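Local atomic coordinates of predicted protease of the collagenase family (Methanopyrus kandleri, PDB entry 5D88), a protein that binds zinc and probably acts as a peptidase, as a TIM-barrel member of the U32 family. Residues A[24-29]-A[248-253]; A[143-148]-A[152-157]; A[100-105]-A[126-131]. All coordinates share one frame; numbering follows the deposited sequence.

Contact 1: A[24-29]-A[248-253]; sequences RWYLCC and LASGEP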
ATOM      1  N   ARG A  24       4.796 -16.874  22.092  1.00 37.82           N
ATOM      2  CA  ARG A  24       4.821 -15.444  22.390  0.55 38.45           C
ATOM      3  C   ARG A  24       6.125 -14.820  21.917  1.00 36.72           C
ATOM      4  O   ARG A  24       7.212 -15.249  22.322  1.00 34.55           O
ATOM      5  CB  ARG A  24       4.621 -15.194  23.882  0.55 42.06           C
ATOM      6  CG  ARG A  24       3.243 -15.628  24.351  0.55 46.94           C
ATOM      7  CD  ARG A  24       2.954 -15.196  25.772  0.55 51.13           C
ATOM      8  NE  ARG A  24       3.011 -13.746  25.971  0.55 52.76           N
ATOM      9  CZ  ARG A  24       1.988 -12.913  25.793  0.55 55.47           C
ATOM     10  NH1 ARG A  24       0.811 -13.361  25.387  0.55 56.01           N
ATOM     11  NH2 ARG A  24       2.142 -11.618  26.028  0.55 56.92           N
ATOM     12  N   TRP A  25       5.996 -13.795  21.088  1.00 32.05           N
ATOM     13  CA  TRP A  25       7.096 -13.061  20.496  1.00 30.72           C
ATOM     14  C   TRP A  25       7.022 -11.605  20.925  1.00 30.35           C
ATOM     15  O   TRP A  25       5.933 -11.025  20.998  1.00 33.88           O
ATOM     16  CB  TRP A  25       7.022 -13.160  18.981  1.00 31.25           C
ATOM     17  CG  TRP A  25       7.268 -14.536  18.486  1.00 33.64           C
ATOM     18  CD1 TRP A  25       6.375 -15.566  18.421  1.00 34.27           C
ATOM     19  CD2 TRP A  25       8.501 -15.043  17.990  1.00 31.35           C
ATOM     20  NE1 TRP A  25       6.984 -16.682  17.909  1.00 34.03           N
ATOM     21  CE2 TRP A  25       8.293 -16.386  17.639  1.00 32.35           C
ATOM     22  CE3 TRP A  25       9.764 -14.490  17.810  1.00 32.66           C
ATOM     23  CZ2 TRP A  25       9.303 -17.176  17.106  1.00 31.65           C
ATOM     24  CZ3 TRP A  25      10.760 -15.273  17.290  1.00 33.00           C
ATOM     25  CH2 TRP A  25      10.529 -16.600  16.946  1.00 32.49           C
ATOM     26  N   TYR A  26       8.180 -11.012  21.193  1.00 30.06           N
ATOM     27  CA  TYR A  26       8.264  -9.623  21.617  1.00 30.16           C
ATOM     28  C   TYR A  26       9.165  -8.830  20.680  1.00 29.43           C
ATOM     29  O   TYR A  26      10.261  -9.271  20.330  1.00 31.65           O
ATOM     30  CB  TYR A  26       8.786  -9.521  23.050  1.00 31.68           C
ATOM     31  CG  TYR A  26       7.768  -9.982  24.044  1.00 36.63           C
ATOM     32  CD1 TYR A  26       7.597 -11.325  24.321  1.00 39.11           C
ATOM     33  CD2 TYR A  26       6.938  -9.068  24.671  1.00 40.65           C
ATOM     34  CE1 TYR A  26       6.635 -11.746  25.225  1.00 42.02           C
ATOM     35  CE2 TYR A  26       5.982  -9.477  25.544  1.00 42.37           C
ATOM     36  CZ  TYR A  26       5.833 -10.812  25.828  1.00 44.51           C
ATOM     37  OH  TYR A  26       4.860 -11.184  26.725  1.00 50.28           O
ATOM     38  N   LEU A  27       8.692  -7.658  20.291  1.00 29.34           N
ATOM     39  CA  LEU A  27       9.512  -6.705  19.566  1.00 27.92           C
ATOM     40  C   LEU A  27      10.678  -6.260  20.440  1.00 29.74           C
ATOM     41  O   LEU A  27      10.519  -6.022  21.639  1.00 31.63           O
ATOM     42  CB  LEU A  27       8.655  -5.494  19.167  1.00 29.09           C
ATOM     43  CG  LEU A  27       9.396  -4.387  18.413  1.00 32.68           C
ATOM     44  CD1 LEU A  27       9.713  -4.797  16.982  1.00 33.81           C
ATOM     45  CD2 LEU A  27       8.615  -3.094  18.444  1.00 34.40           C
ATOM     46  N   CYS A  28      11.859  -6.146  19.836  1.00 29.30           N
ATOM     47  CA  CYS A  28      13.024  -5.644  20.552  1.00 30.16           C
ATOM     48  C   CYS A  28      13.756  -4.668  19.646  1.00 31.81           C
ATOM     49  O   CYS A  28      14.293  -5.075  18.606  1.00 31.33           O
ATOM     50  CB  CYS A  28      13.932  -6.794  20.986  1.00 34.71           C
ATOM     51  SG  CYS A  28      15.371  -6.236  21.846  1.00 38.75           S
ATOM     52  N   CYS A  29      13.795  -3.393  20.060  1.00 32.83           N
ATOM     53  CA  CYS A  29      14.355  -2.318  19.247  1.00 34.74           C
ATOM     54  C   CYS A  29      15.698  -1.827  19.736  1.00 36.22           C
ATOM     55  O   CYS A  29      16.295  -0.955  19.086  1.00 37.13           O
ATOM     56  CB  CYS A  29      13.406  -1.121  19.194  1.00 38.61           C
ATOM     57  SG  CYS A  29      11.890  -1.490  18.379  1.00 40.21           S
ATOM     58  N   LEU A 248       4.026  -5.788  20.198  1.00 29.86           N
ATOM     59  CA  LEU A 248       4.856  -4.672  19.738  1.00 34.98           C
ATOM     60  C   LEU A 248       5.198  -3.720  20.876  1.00 40.50           C
ATOM     61  O   LEU A 248       6.371  -3.489  21.172  1.00 45.20           O
ATOM     62  CB  LEU A 248       4.156  -3.871  18.649  1.00 38.16           C
ATOM     63  CG  LEU A 248       4.204  -4.382  17.247  1.00 38.22           C
ATOM     64  CD1 LEU A 248       3.305  -5.575  17.236  1.00 41.17           C
ATOM     65  CD2 LEU A 248       3.748  -3.322  16.286  1.00 39.98           C
ATOM     66  N   ALA A 249       4.181  -3.128  21.480  1.00 48.28           N
ATOM     67  CA  ALA A 249       4.355  -2.142  22.540  1.00 53.33           C
ATOM     68  C   ALA A 249       4.086  -2.798  23.887  1.00 57.80           C
ATOM     69  O   ALA A 249       2.968  -3.249  24.154  1.00 56.69           O
ATOM     70  CB  ALA A 249       3.428  -0.960  22.307  1.00 57.00           C
ATOM     71  N   SER A 250       5.110  -2.843  24.734  1.00 64.58           N
ATOM     72  CA  SER A 250       5.061  -3.577  25.988  1.00 69.17           C
ATOM     73  C   SER A 250       5.028  -2.672  27.215  1.00 68.92           C
ATOM     74  O   SER A 250       4.846  -3.174  28.333  1.00 70.81           O
ATOM     75  CB  SER A 250       6.281  -4.513  26.079  1.00 73.02           C
ATOM     76  OG  SER A 250       6.221  -5.332  27.236  1.00 75.58           O
ATOM     77  N   GLY A 251       5.161  -1.373  27.032  1.00 64.23           N
ATOM     78  CA  GLY A 251       5.507  -0.453  28.085  1.00 61.50           C
ATOM     79  C   GLY A 251       6.163   0.770  27.469  1.00 61.93           C
ATOM     80  O   GLY A 251       5.910   1.092  26.313  1.00 58.71           O
ATOM     81  N   GLU A 252       7.033   1.419  28.240  1.00 65.22           N
ATOM     82  CA  GLU A 252       7.599   2.688  27.804  1.00 68.97           C
ATOM     83  C   GLU A 252       8.415   2.486  26.527  1.00 66.04           C
ATOM     84  O   GLU A 252       9.066   1.446  26.362  1.00 64.91           O
ATOM     85  CB  GLU A 252       8.474   3.308  28.899  1.00 75.07           C
ATOM     86  CG  GLU A 252       9.829   2.639  29.096  1.00 80.05           C
ATOM     87  CD  GLU A 252      10.522   3.093  30.376  1.00 84.64           C
ATOM     88  OE1 GLU A 252      10.172   4.179  30.892  1.00 87.08           O
ATOM     89  OE2 GLU A 252      11.408   2.358  30.870  1.00 84.91           O
ATOM     90  N   PRO A 253       8.396   3.443  25.606  1.00 63.46           N
ATOM     91  CA  PRO A 253       9.060   3.246  24.312  1.00 64.28           C
ATOM     92  C   PRO A 253      10.568   3.172  24.463  1.00 69.94           C
ATOM     93  O   PRO A 253      11.150   3.868  25.312  1.00 68.36           O
ATOM     94  CB  PRO A 253       8.643   4.484  23.499  1.00 60.77           C
ATOM     95  CG  PRO A 253       8.124   5.447  24.476  1.00 60.89           C
ATOM     96  CD  PRO A 253       7.589   4.671  25.625  1.00 61.41           C
TER
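Leu27 holds CG anti to its backbone N (chi1 179°), which lets methyl CD2 lie beside O of Leu248; CB is brought there by the backbone. The touching atoms are CB and one methyl of Leu27. CB of Leu27 lies 3.6 Å from O of Leu248. Methyl CD2 of Leu27 is also 3.6 Å from O of Leu248. The carbonyl oxygen is therefore met by two carbons of one side chain. The partner is backbone, because CB of Leu248 points away from segment 24-29. No hydrogen bond joins the two segments. The closest CA pair is Leu27 and Leu248, 5.1 Å apart.

A looser second touch lies at Tyr26. Its ring reaches Ser250, with CE2 of Tyr26 4.5 Å from OG of Ser250. The hydroxyl approaches the ring obliquely. The far end of Tyr26 is held by Arg24 from the same strand. NH2 of Arg24 gives a 2.8 Å bond to OH of Tyr26, with an N-H...O angle of 161°. NE of Arg24 gives a longer and more bent bond to the same OH, 3.2 Å. Both use the edge of the guanidinium, in its plane, so the phenol oxygen is gripped side-on. NH1 of Arg24 forms a salt bridge with Glu239.

Backbone bonds from Trp25 to Val245 and Ile247 tie the first strand to strand 244-247. Segment 248-253 is the loop that follows this last strand. The contact thus lies at the seam where the first and last strands of a TIM barrel close the parallel sheet.

Contact 2: A[143-148]-A[152-157]; sequences AAVDTP and WHFERL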
ATOM      1  N   ALA A 143       1.307  -6.407   5.656  1.00 22.91           N
ATOM      2  CA  ALA A 143       0.749  -6.859   4.393  1.00 23.27           C
ATOM      3  C   ALA A 143      -0.780  -6.812   4.367  1.00 23.91           C
ATOM      4  O   ALA A 143      -1.378  -7.053   3.307  1.00 26.26           O
ATOM      5  CB  ALA A 143       1.223  -8.278   4.097  1.00 24.54           C
ATOM      6  N   ALA A 144      -1.415  -6.556   5.509  1.00 24.18           N
ATOM      7  CA  ALA A 144      -2.865  -6.332   5.597  1.00 26.16           C
ATOM      8  C   ALA A 144      -3.683  -7.546   5.139  1.00 27.10           C
ATOM      9  O   ALA A 144      -4.698  -7.404   4.460  1.00 28.51           O
ATOM     10  CB  ALA A 144      -3.275  -5.092   4.809  1.00 28.75           C
ATOM     11  N   VAL A 145      -3.272  -8.742   5.551  1.00 27.17           N
ATOM     12  CA  VAL A 145      -4.017  -9.955   5.225  1.00 27.15           C
ATOM     13  C   VAL A 145      -5.278  -9.992   6.087  1.00 28.06           C
ATOM     14  O   VAL A 145      -5.214 -10.200   7.300  1.00 29.16           O
ATOM     15  CB  VAL A 145      -3.174 -11.215   5.433  1.00 28.07           C
ATOM     16  CG1 VAL A 145      -4.023 -12.450   5.177  1.00 29.82           C
ATOM     17  CG2 VAL A 145      -1.969 -11.216   4.494  1.00 30.17           C
ATOM     18  N   ASP A 146      -6.430  -9.815   5.463  1.00 28.08           N
ATOM     19  CA  ASP A 146      -7.665  -9.730   6.229  1.00 29.60           C
ATOM     20  C   ASP A 146      -8.761 -10.615   5.669  1.00 30.15           C
ATOM     21  O   ASP A 146      -9.915 -10.515   6.123  1.00 31.99           O
ATOM     22  CB  ASP A 146      -8.142  -8.278   6.312  1.00 33.45           C
ATOM     23  CG  ASP A 146      -8.333  -7.628   4.951  1.00 37.93           C
ATOM     24  OD1 ASP A 146      -8.062  -8.272   3.916  1.00 34.36           O
ATOM     25  OD2 ASP A 146      -8.742  -6.440   4.926  1.00 44.24           O
ATOM     26  N   THR A 147      -8.441 -11.480   4.711  1.00 30.84           N
ATOM     27  CA  THR A 147      -9.441 -12.309   4.068  1.00 31.92           C
ATOM     28  C   THR A 147      -8.863 -13.696   3.849  1.00 32.94           C
ATOM     29  O   THR A 147      -7.642 -13.863   3.748  1.00 30.65           O
ATOM     30  CB  THR A 147      -9.884 -11.763   2.706  1.00 32.12           C
ATOM     31  OG1 THR A 147      -8.772 -11.768   1.820  1.00 32.84           O
ATOM     32  CG2 THR A 147     -10.435 -10.367   2.795  1.00 33.38           C
ATOM     33  N   PRO A 148      -9.723 -14.709   3.751  1.00 33.49           N
ATOM     34  CA  PRO A 148      -9.227 -16.040   3.367  1.00 35.22           C
ATOM     35  C   PRO A 148      -8.487 -16.048   2.043  1.00 34.31           C
ATOM     36  O   PRO A 148      -7.487 -16.756   1.904  1.00 34.55           O
ATOM     37  CB  PRO A 148     -10.510 -16.870   3.286  1.00 36.04           C
ATOM     38  CG  PRO A 148     -11.476 -16.166   4.178  1.00 37.21           C
ATOM     39  CD  PRO A 148     -11.176 -14.712   3.986  1.00 35.61           C
ATOM     40  N   TRP A 152      -4.708 -17.285   1.513  1.00 29.71           N
ATOM     41  CA  TRP A 152      -4.426 -18.446   0.671  1.00 31.16           C
ATOM     42  C   TRP A 152      -3.317 -18.143  -0.336  1.00 30.89           C
ATOM     43  O   TRP A 152      -2.446 -18.986  -0.590  1.00 30.64           O
ATOM     44  CB  TRP A 152      -5.711 -18.891  -0.033  1.00 34.07           C
ATOM     45  CG  TRP A 152      -5.535 -20.147  -0.832  1.00 36.28           C
ATOM     46  CD1 TRP A 152      -5.641 -21.436  -0.379  1.00 38.38           C
ATOM     47  CD2 TRP A 152      -5.193 -20.239  -2.215  1.00 40.12           C
ATOM     48  NE1 TRP A 152      -5.400 -22.313  -1.402  1.00 43.50           N
ATOM     49  CE2 TRP A 152      -5.118 -21.602  -2.536  1.00 42.57           C
ATOM     50  CE3 TRP A 152      -4.952 -19.301  -3.215  1.00 41.18           C
ATOM     51  CZ2 TRP A 152      -4.813 -22.051  -3.817  1.00 45.99           C
ATOM     52  CZ3 TRP A 152      -4.643 -19.752  -4.486  1.00 44.37           C
ATOM     53  CH2 TRP A 152      -4.582 -21.111  -4.774  1.00 45.40           C
ATOM     54  N   HIS A 153      -3.315 -16.942  -0.914  1.00 29.47           N
ATOM     55  CA  HIS A 153      -2.255 -16.606  -1.847  1.00 29.78           C
ATOM     56  C   HIS A 153      -0.907 -16.497  -1.153  1.00 29.11           C
ATOM     57  O   HIS A 153       0.108 -16.945  -1.711  1.00 29.35           O
ATOM     58  CB  HIS A 153      -2.623 -15.332  -2.596  1.00 32.93           C
ATOM     59  CG  HIS A 153      -3.675 -15.565  -3.646  1.00 38.77           C
ATOM     60  ND1 HIS A 153      -3.374 -16.049  -4.905  1.00 41.89           N
ATOM     61  CD2 HIS A 153      -5.024 -15.428  -3.615  1.00 42.91           C
ATOM     62  CE1 HIS A 153      -4.484 -16.174  -5.609  1.00 41.79           C
ATOM     63  NE2 HIS A 153      -5.501 -15.809  -4.848  1.00 45.50           N
ATOM     64  N   PHE A 154      -0.860 -15.927   0.064  1.00 27.30           N
ATOM     65  CA  PHE A 154       0.427 -15.867   0.751  1.00 27.93           C
ATOM     66  C   PHE A 154       0.913 -17.261   1.143  1.00 29.62           C
ATOM     67  O   PHE A 154       2.119 -17.544   1.079  1.00 29.94           O
ATOM     68  CB  PHE A 154       0.346 -14.944   1.969  1.00 27.69           C
ATOM     69  CG  PHE A 154       0.651 -13.512   1.665  1.00 27.76           C
ATOM     70  CD1 PHE A 154       1.958 -13.073   1.515  1.00 28.12           C
ATOM     71  CD2 PHE A 154      -0.366 -12.601   1.512  1.00 30.11           C
ATOM     72  CE1 PHE A 154       2.232 -11.746   1.251  1.00 27.59           C
ATOM     73  CE2 PHE A 154      -0.093 -11.283   1.237  1.00 31.49           C
ATOM     74  CZ  PHE A 154       1.200 -10.856   1.102  1.00 30.08           C
ATOM     75  N   GLU A 155       0.001 -18.154   1.510  1.00 29.77           N
ATOM     76  CA  GLU A 155       0.385 -19.537   1.777  1.00 30.34           C
ATOM     77  C   GLU A 155       0.977 -20.184   0.532  1.00 29.87           C
ATOM     78  O   GLU A 155       2.023 -20.847   0.590  1.00 30.32           O
ATOM     79  CB  GLU A 155      -0.829 -20.331   2.269  1.00 31.44           C
ATOM     80  CG  GLU A 155      -0.533 -21.814   2.488  1.00 34.49           C
ATOM     81  CD  GLU A 155      -1.736 -22.592   3.015  1.00 38.32           C
ATOM     82  OE1 GLU A 155      -2.763 -22.669   2.305  1.00 40.77           O
ATOM     83  OE2 GLU A 155      -1.653 -23.110   4.149  1.00 41.65           O
ATOM     84  N   ARG A 156       0.317 -19.988  -0.613  1.00 28.58           N
ATOM     85  CA  ARG A 156       0.777 -20.576  -1.863  1.00 30.67           C
ATOM     86  C   ARG A 156       2.163 -20.065  -2.238  1.00 29.60           C
ATOM     87  O   ARG A 156       2.978 -20.823  -2.778  1.00 32.28           O
ATOM     88  CB  ARG A 156      -0.235 -20.284  -2.969  1.00 35.64           C
ATOM     89  CG  ARG A 156       0.059 -21.034  -4.271  1.00 43.83           C
ATOM     90  CD  ARG A 156      -0.981 -20.777  -5.369  1.00 53.09           C
ATOM     91  NE  ARG A 156      -1.315 -19.365  -5.506  1.00 61.09           N
ATOM     92  CZ  ARG A 156      -0.570 -18.476  -6.153  1.00 68.47           C
ATOM     93  NH1 ARG A 156       0.569 -18.838  -6.738  1.00 70.79           N
ATOM     94  NH2 ARG A 156      -0.962 -17.211  -6.211  1.00 70.51           N
ATOM     95  N   LEU A 157       2.464 -18.808  -1.914  1.00 30.03           N
ATOM     96  CA  LEU A 157       3.783 -18.259  -2.187  1.00 30.39           C
ATOM     97  C   LEU A 157       4.844 -18.790  -1.242  1.00 31.42           C
ATOM     98  O   LEU A 157       6.039 -18.654  -1.546  1.00 32.52           O
ATOM     99  CB  LEU A 157       3.763 -16.737  -2.100  1.00 30.42           C
ATOM    100  CG  LEU A 157       2.991 -15.993  -3.182  1.00 35.02           C
ATOM    101  CD1 LEU A 157       2.915 -14.535  -2.749  1.00 35.98           C
ATOM    102  CD2 LEU A 157       3.637 -16.115  -4.568  1.00 37.17           C
TER
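Apolar contacts between Phe154 and the loop residues Ala143 and Val145 form the larger part of this contact. Methyl CG2 of Val145 lies 3.7 Å from CD2 of Phe154 and also touches CE2. This methyl stands beside the backbone N of Val145, with CG1 taking the position anti to it (chi1 176°). CB of Ala143 reaches the far end of the ring, 4.0 Å from CZ of Phe154. Both aliphatic groups approach the ring obliquely. Phe154 also packs on Val139 of strand 136-139.

The polar link is a backbone bond. N of Trp152 donates to O of Pro148 at 2.9 Å, an i to i+4 bond of the first helical turn. CB of Trp152 also lies 3.4 Å from O of Pro148. Thr147 is the N-cap, and its OG1 accepts a hydrogen bond from N of Lys150.

Aromatic and charged groups meet on the helix itself. CE3 of Trp152 sits over the centre of the His153 ring, 3.8 Å above its plane. At the edge of that ring, NH2 of Arg156 gives a nearly straight 3.0 Å bond to ND1 of His153 (170°). Arg156 also bonds to the backbone O of Met228 of the second subunit.

Phe154, from the second turn of helix 148-157, thus packs back on the beta-alpha loop that leads into this outer helix of the TIM barrel.

Contact 3: A[100-105]-A[126-131]; sequences PSLRST and VEVLAT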
ATOM      1  N   PRO A 100      20.372 -10.255  -7.157  1.00 34.60           N
ATOM      2  CA  PRO A 100      21.575 -10.458  -6.332  1.00 34.98           C
ATOM      3  C   PRO A 100      21.576  -9.641  -5.050  1.00 35.17           C
ATOM      4  O   PRO A 100      22.042 -10.142  -4.015  1.00 33.17           O
ATOM      5  CB  PRO A 100      22.717 -10.045  -7.271  1.00 38.27           C
ATOM      6  CG  PRO A 100      22.183 -10.259  -8.630  1.00 39.71           C
ATOM      7  CD  PRO A 100      20.706  -9.969  -8.562  1.00 38.19           C
ATOM      8  N   SER A 101      21.086  -8.392  -5.086  1.00 35.43           N
ATOM      9  CA  SER A 101      21.007  -7.589  -3.862  1.00 34.39           C
ATOM     10  C   SER A 101      20.121  -8.250  -2.830  1.00 32.15           C
ATOM     11  O   SER A 101      20.437  -8.253  -1.634  1.00 32.65           O
ATOM     12  CB  SER A 101      20.463  -6.188  -4.149  1.00 40.67           C
ATOM     13  OG  SER A 101      21.357  -5.473  -4.969  1.00 46.35           O
ATOM     14  N   LEU A 102      18.982  -8.776  -3.273  1.00 31.91           N
ATOM     15  CA  LEU A 102      18.060  -9.444  -2.366  1.00 33.43           C
ATOM     16  C   LEU A 102      18.699 -10.682  -1.761  1.00 31.08           C
ATOM     17  O   LEU A 102      18.624 -10.905  -0.551  1.00 30.14           O
ATOM     18  CB  LEU A 102      16.778  -9.808  -3.113  1.00 33.09           C
ATOM     19  CG  LEU A 102      15.757 -10.620  -2.328  1.00 35.94           C
ATOM     20  CD1 LEU A 102      15.351  -9.869  -1.039  1.00 40.03           C
ATOM     21  CD2 LEU A 102      14.559 -10.899  -3.199  1.00 37.02           C
ATOM     22  N   ARG A 103      19.343 -11.504  -2.591  1.00 29.27           N
ATOM     23  CA  ARG A 103      19.964 -12.710  -2.066  1.00 29.35           C
ATOM     24  C   ARG A 103      21.089 -12.360  -1.107  1.00 30.23           C
ATOM     25  O   ARG A 103      21.298 -13.057  -0.111  1.00 31.52           O
ATOM     26  CB  ARG A 103      20.487 -13.591  -3.207  1.00 29.33           C
ATOM     27  CG  ARG A 103      19.417 -14.113  -4.146  1.00 31.25           C
ATOM     28  CD  ARG A 103      18.472 -15.082  -3.448  1.00 31.53           C
ATOM     29  NE  ARG A 103      19.217 -16.146  -2.792  1.00 33.77           N
ATOM     30  CZ  ARG A 103      19.537 -17.303  -3.362  1.00 36.02           C
ATOM     31  NH1 ARG A 103      19.150 -17.585  -4.602  1.00 36.25           N
ATOM     32  NH2 ARG A 103      20.240 -18.191  -2.684  1.00 40.03           N
ATOM     33  N   SER A 104      21.841 -11.289  -1.392  1.00 31.53           N
ATOM     34  CA  SER A 104      22.879 -10.875  -0.452  1.00 33.27           C
ATOM     35  C   SER A 104      22.285 -10.532   0.907  1.00 31.37           C
ATOM     36  O   SER A 104      22.851 -10.883   1.952  1.00 32.93           O
ATOM     37  CB  SER A 104      23.641  -9.675  -0.990  1.00 38.78           C
ATOM     38  OG  SER A 104      24.749  -9.457  -0.170  1.00 45.30           O
ATOM     39  N   THR A 105      21.165  -9.815   0.907  1.00 30.50           N
ATOM     40  CA  THR A 105      20.480  -9.461   2.153  1.00 29.79           C
ATOM     41  C   THR A 105      19.994 -10.707   2.890  1.00 30.30           C
ATOM     42  O   THR A 105      20.201 -10.848   4.101  1.00 30.59           O
ATOM     43  CB  THR A 105      19.320  -8.513   1.842  1.00 31.78           C
ATOM     44  OG1 THR A 105      19.842  -7.284   1.337  1.00 34.21           O
ATOM     45  CG2 THR A 105      18.477  -8.193   3.096  1.00 32.96           C
ATOM     46  N   VAL A 126       8.514 -13.245   0.129  1.00 26.02           N
ATOM     47  CA  VAL A 126       7.956 -14.500   0.633  1.00 26.40           C
ATOM     48  C   VAL A 126       8.385 -15.642  -0.267  1.00 27.02           C
ATOM     49  O   VAL A 126       8.847 -16.693   0.190  1.00 27.46           O
ATOM     50  CB  VAL A 126       6.416 -14.413   0.717  1.00 25.70           C
ATOM     51  CG1 VAL A 126       5.809 -15.771   1.065  1.00 28.45           C
ATOM     52  CG2 VAL A 126       5.976 -13.368   1.750  1.00 26.38           C
ATOM     53  N   GLU A 127       8.218 -15.449  -1.570  1.00 27.00           N
ATOM     54  CA  GLU A 127       8.498 -16.510  -2.527  1.00 28.31           C
ATOM     55  C   GLU A 127       9.983 -16.872  -2.538  1.00 28.28           C
ATOM     56  O   GLU A 127      10.350 -18.058  -2.531  1.00 29.19           O
ATOM     57  CB  GLU A 127       8.013 -16.062  -3.907  1.00 34.58           C
ATOM     58  CG  GLU A 127       7.880 -17.142  -4.932  1.00 45.35           C
ATOM     59  CD  GLU A 127       7.198 -16.613  -6.183  1.00 52.22           C
ATOM     60  OE1 GLU A 127       7.550 -15.495  -6.635  1.00 53.60           O
ATOM     61  OE2 GLU A 127       6.295 -17.293  -6.690  1.00 55.88           O
ATOM     62  N   VAL A 128      10.856 -15.869  -2.577  1.00 27.46           N
ATOM     63  CA  VAL A 128      12.291 -16.151  -2.622  1.00 28.45           C
ATOM     64  C   VAL A 128      12.744 -16.820  -1.330  1.00 28.61           C
ATOM     65  O   VAL A 128      13.518 -17.788  -1.360  1.00 28.69           O
ATOM     66  CB  VAL A 128      13.089 -14.861  -2.897  1.00 29.12           C
ATOM     67  CG1 VAL A 128      14.582 -15.133  -2.827  1.00 31.10           C
ATOM     68  CG2 VAL A 128      12.750 -14.274  -4.274  1.00 29.04           C
ATOM     69  N   LEU A 129      12.289 -16.307  -0.176  1.00 28.28           N
ATOM     70  CA  LEU A 129      12.662 -16.897   1.110  1.00 28.18           C
ATOM     71  C   LEU A 129      12.230 -18.346   1.200  1.00 31.43           C
ATOM     72  O   LEU A 129      13.012 -19.212   1.613  1.00 31.75           O
ATOM     73  CB  LEU A 129      12.044 -16.112   2.273  1.00 30.13           C
ATOM     74  CG  LEU A 129      12.876 -14.960   2.765  1.00 32.33           C
ATOM     75  CD1 LEU A 129      11.982 -14.044   3.600  1.00 34.48           C
ATOM     76  CD2 LEU A 129      14.090 -15.479   3.577  1.00 33.48           C
ATOM     77  N   ALA A 130      10.981 -18.632   0.825  1.00 30.64           N
ATOM     78  CA  ALA A 130      10.462 -19.994   0.950  1.00 32.30           C
ATOM     79  C   ALA A 130      11.166 -20.958  -0.000  1.00 32.73           C
ATOM     80  O   ALA A 130      11.377 -22.127   0.334  1.00 36.54           O
ATOM     81  CB  ALA A 130       8.963 -20.005   0.682  1.00 31.47           C
ATOM     82  N   THR A 131      11.502 -20.489  -1.197  1.00 30.78           N
ATOM     83  CA  THR A 131      12.117 -21.344  -2.201  1.00 30.92           C
ATOM     84  C   THR A 131      13.589 -21.613  -1.909  1.00 30.57           C
ATOM     85  O   THR A 131      14.051 -22.749  -2.054  1.00 34.41           O
ATOM     86  CB  THR A 131      11.943 -20.717  -3.577  1.00 31.39           C
ATOM     87  OG1 THR A 131      10.547 -20.656  -3.867  1.00 34.96           O
ATOM     88  CG2 THR A 131      12.604 -21.552  -4.642  1.00 32.40           C
TER
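Val128 meets Leu102 with one methyl and Arg103 with the other. Its CG1 is anti to the backbone N (chi1 175°), and CG2 stands beside that N. The two branches therefore reach neighbouring residues of the facing helix. CG2 of Val128 touches CD2 of Leu102 at 4.0 Å, and these two side chains approach tip to tip.

Arg103 arrives differently. Its chain is bent at both chi2 and chi3, and its aliphatic part crosses Val128 at a slant. The touching atom is CD of Arg103, 3.9 Å from CG1 of Val128. The polar end serves other partners: NE of Arg103 bonds to OH of Tyr133, and NH1 bonds to OH of Tyr99.

On the second helix, OG1 of Thr131 donates to O of Glu127 at 2.9 Å. N of Thr131 reaches the same oxygen from the opposite face of the carbonyl plane.

The helices meet through side-chain carbons, and the nearest CA atoms, of Arg103 and Val128, are 8.4 Å apart. Helices 98-113 and 123-132 flank strand 117-120 in sequence, and they pack as consecutive outer helices of the TIM barrel.

Overall arrangement
Contacts 2 and 3 are neighbours, with centres about 19 Å apart. They meet where Leu157 and Phe154 pack on the helix of segment 126-131. CB of Leu157 lies 3.9 Å from CG1 of Val126. CD1 of Phe154 lies 4.0 Å from CG2 of Val126. Together they follow three successive helices round the outside of the barrel. Contact 1 is on the other side of the chain's centre, with its centre about 25 Å from that of contact 2 and 27 Å from that of contact 3. In contact 2 the side chain of Ala143 is about 12 Å from that of Cys88, which binds zinc with His209. Contacts 1 and 3 lie away from this site.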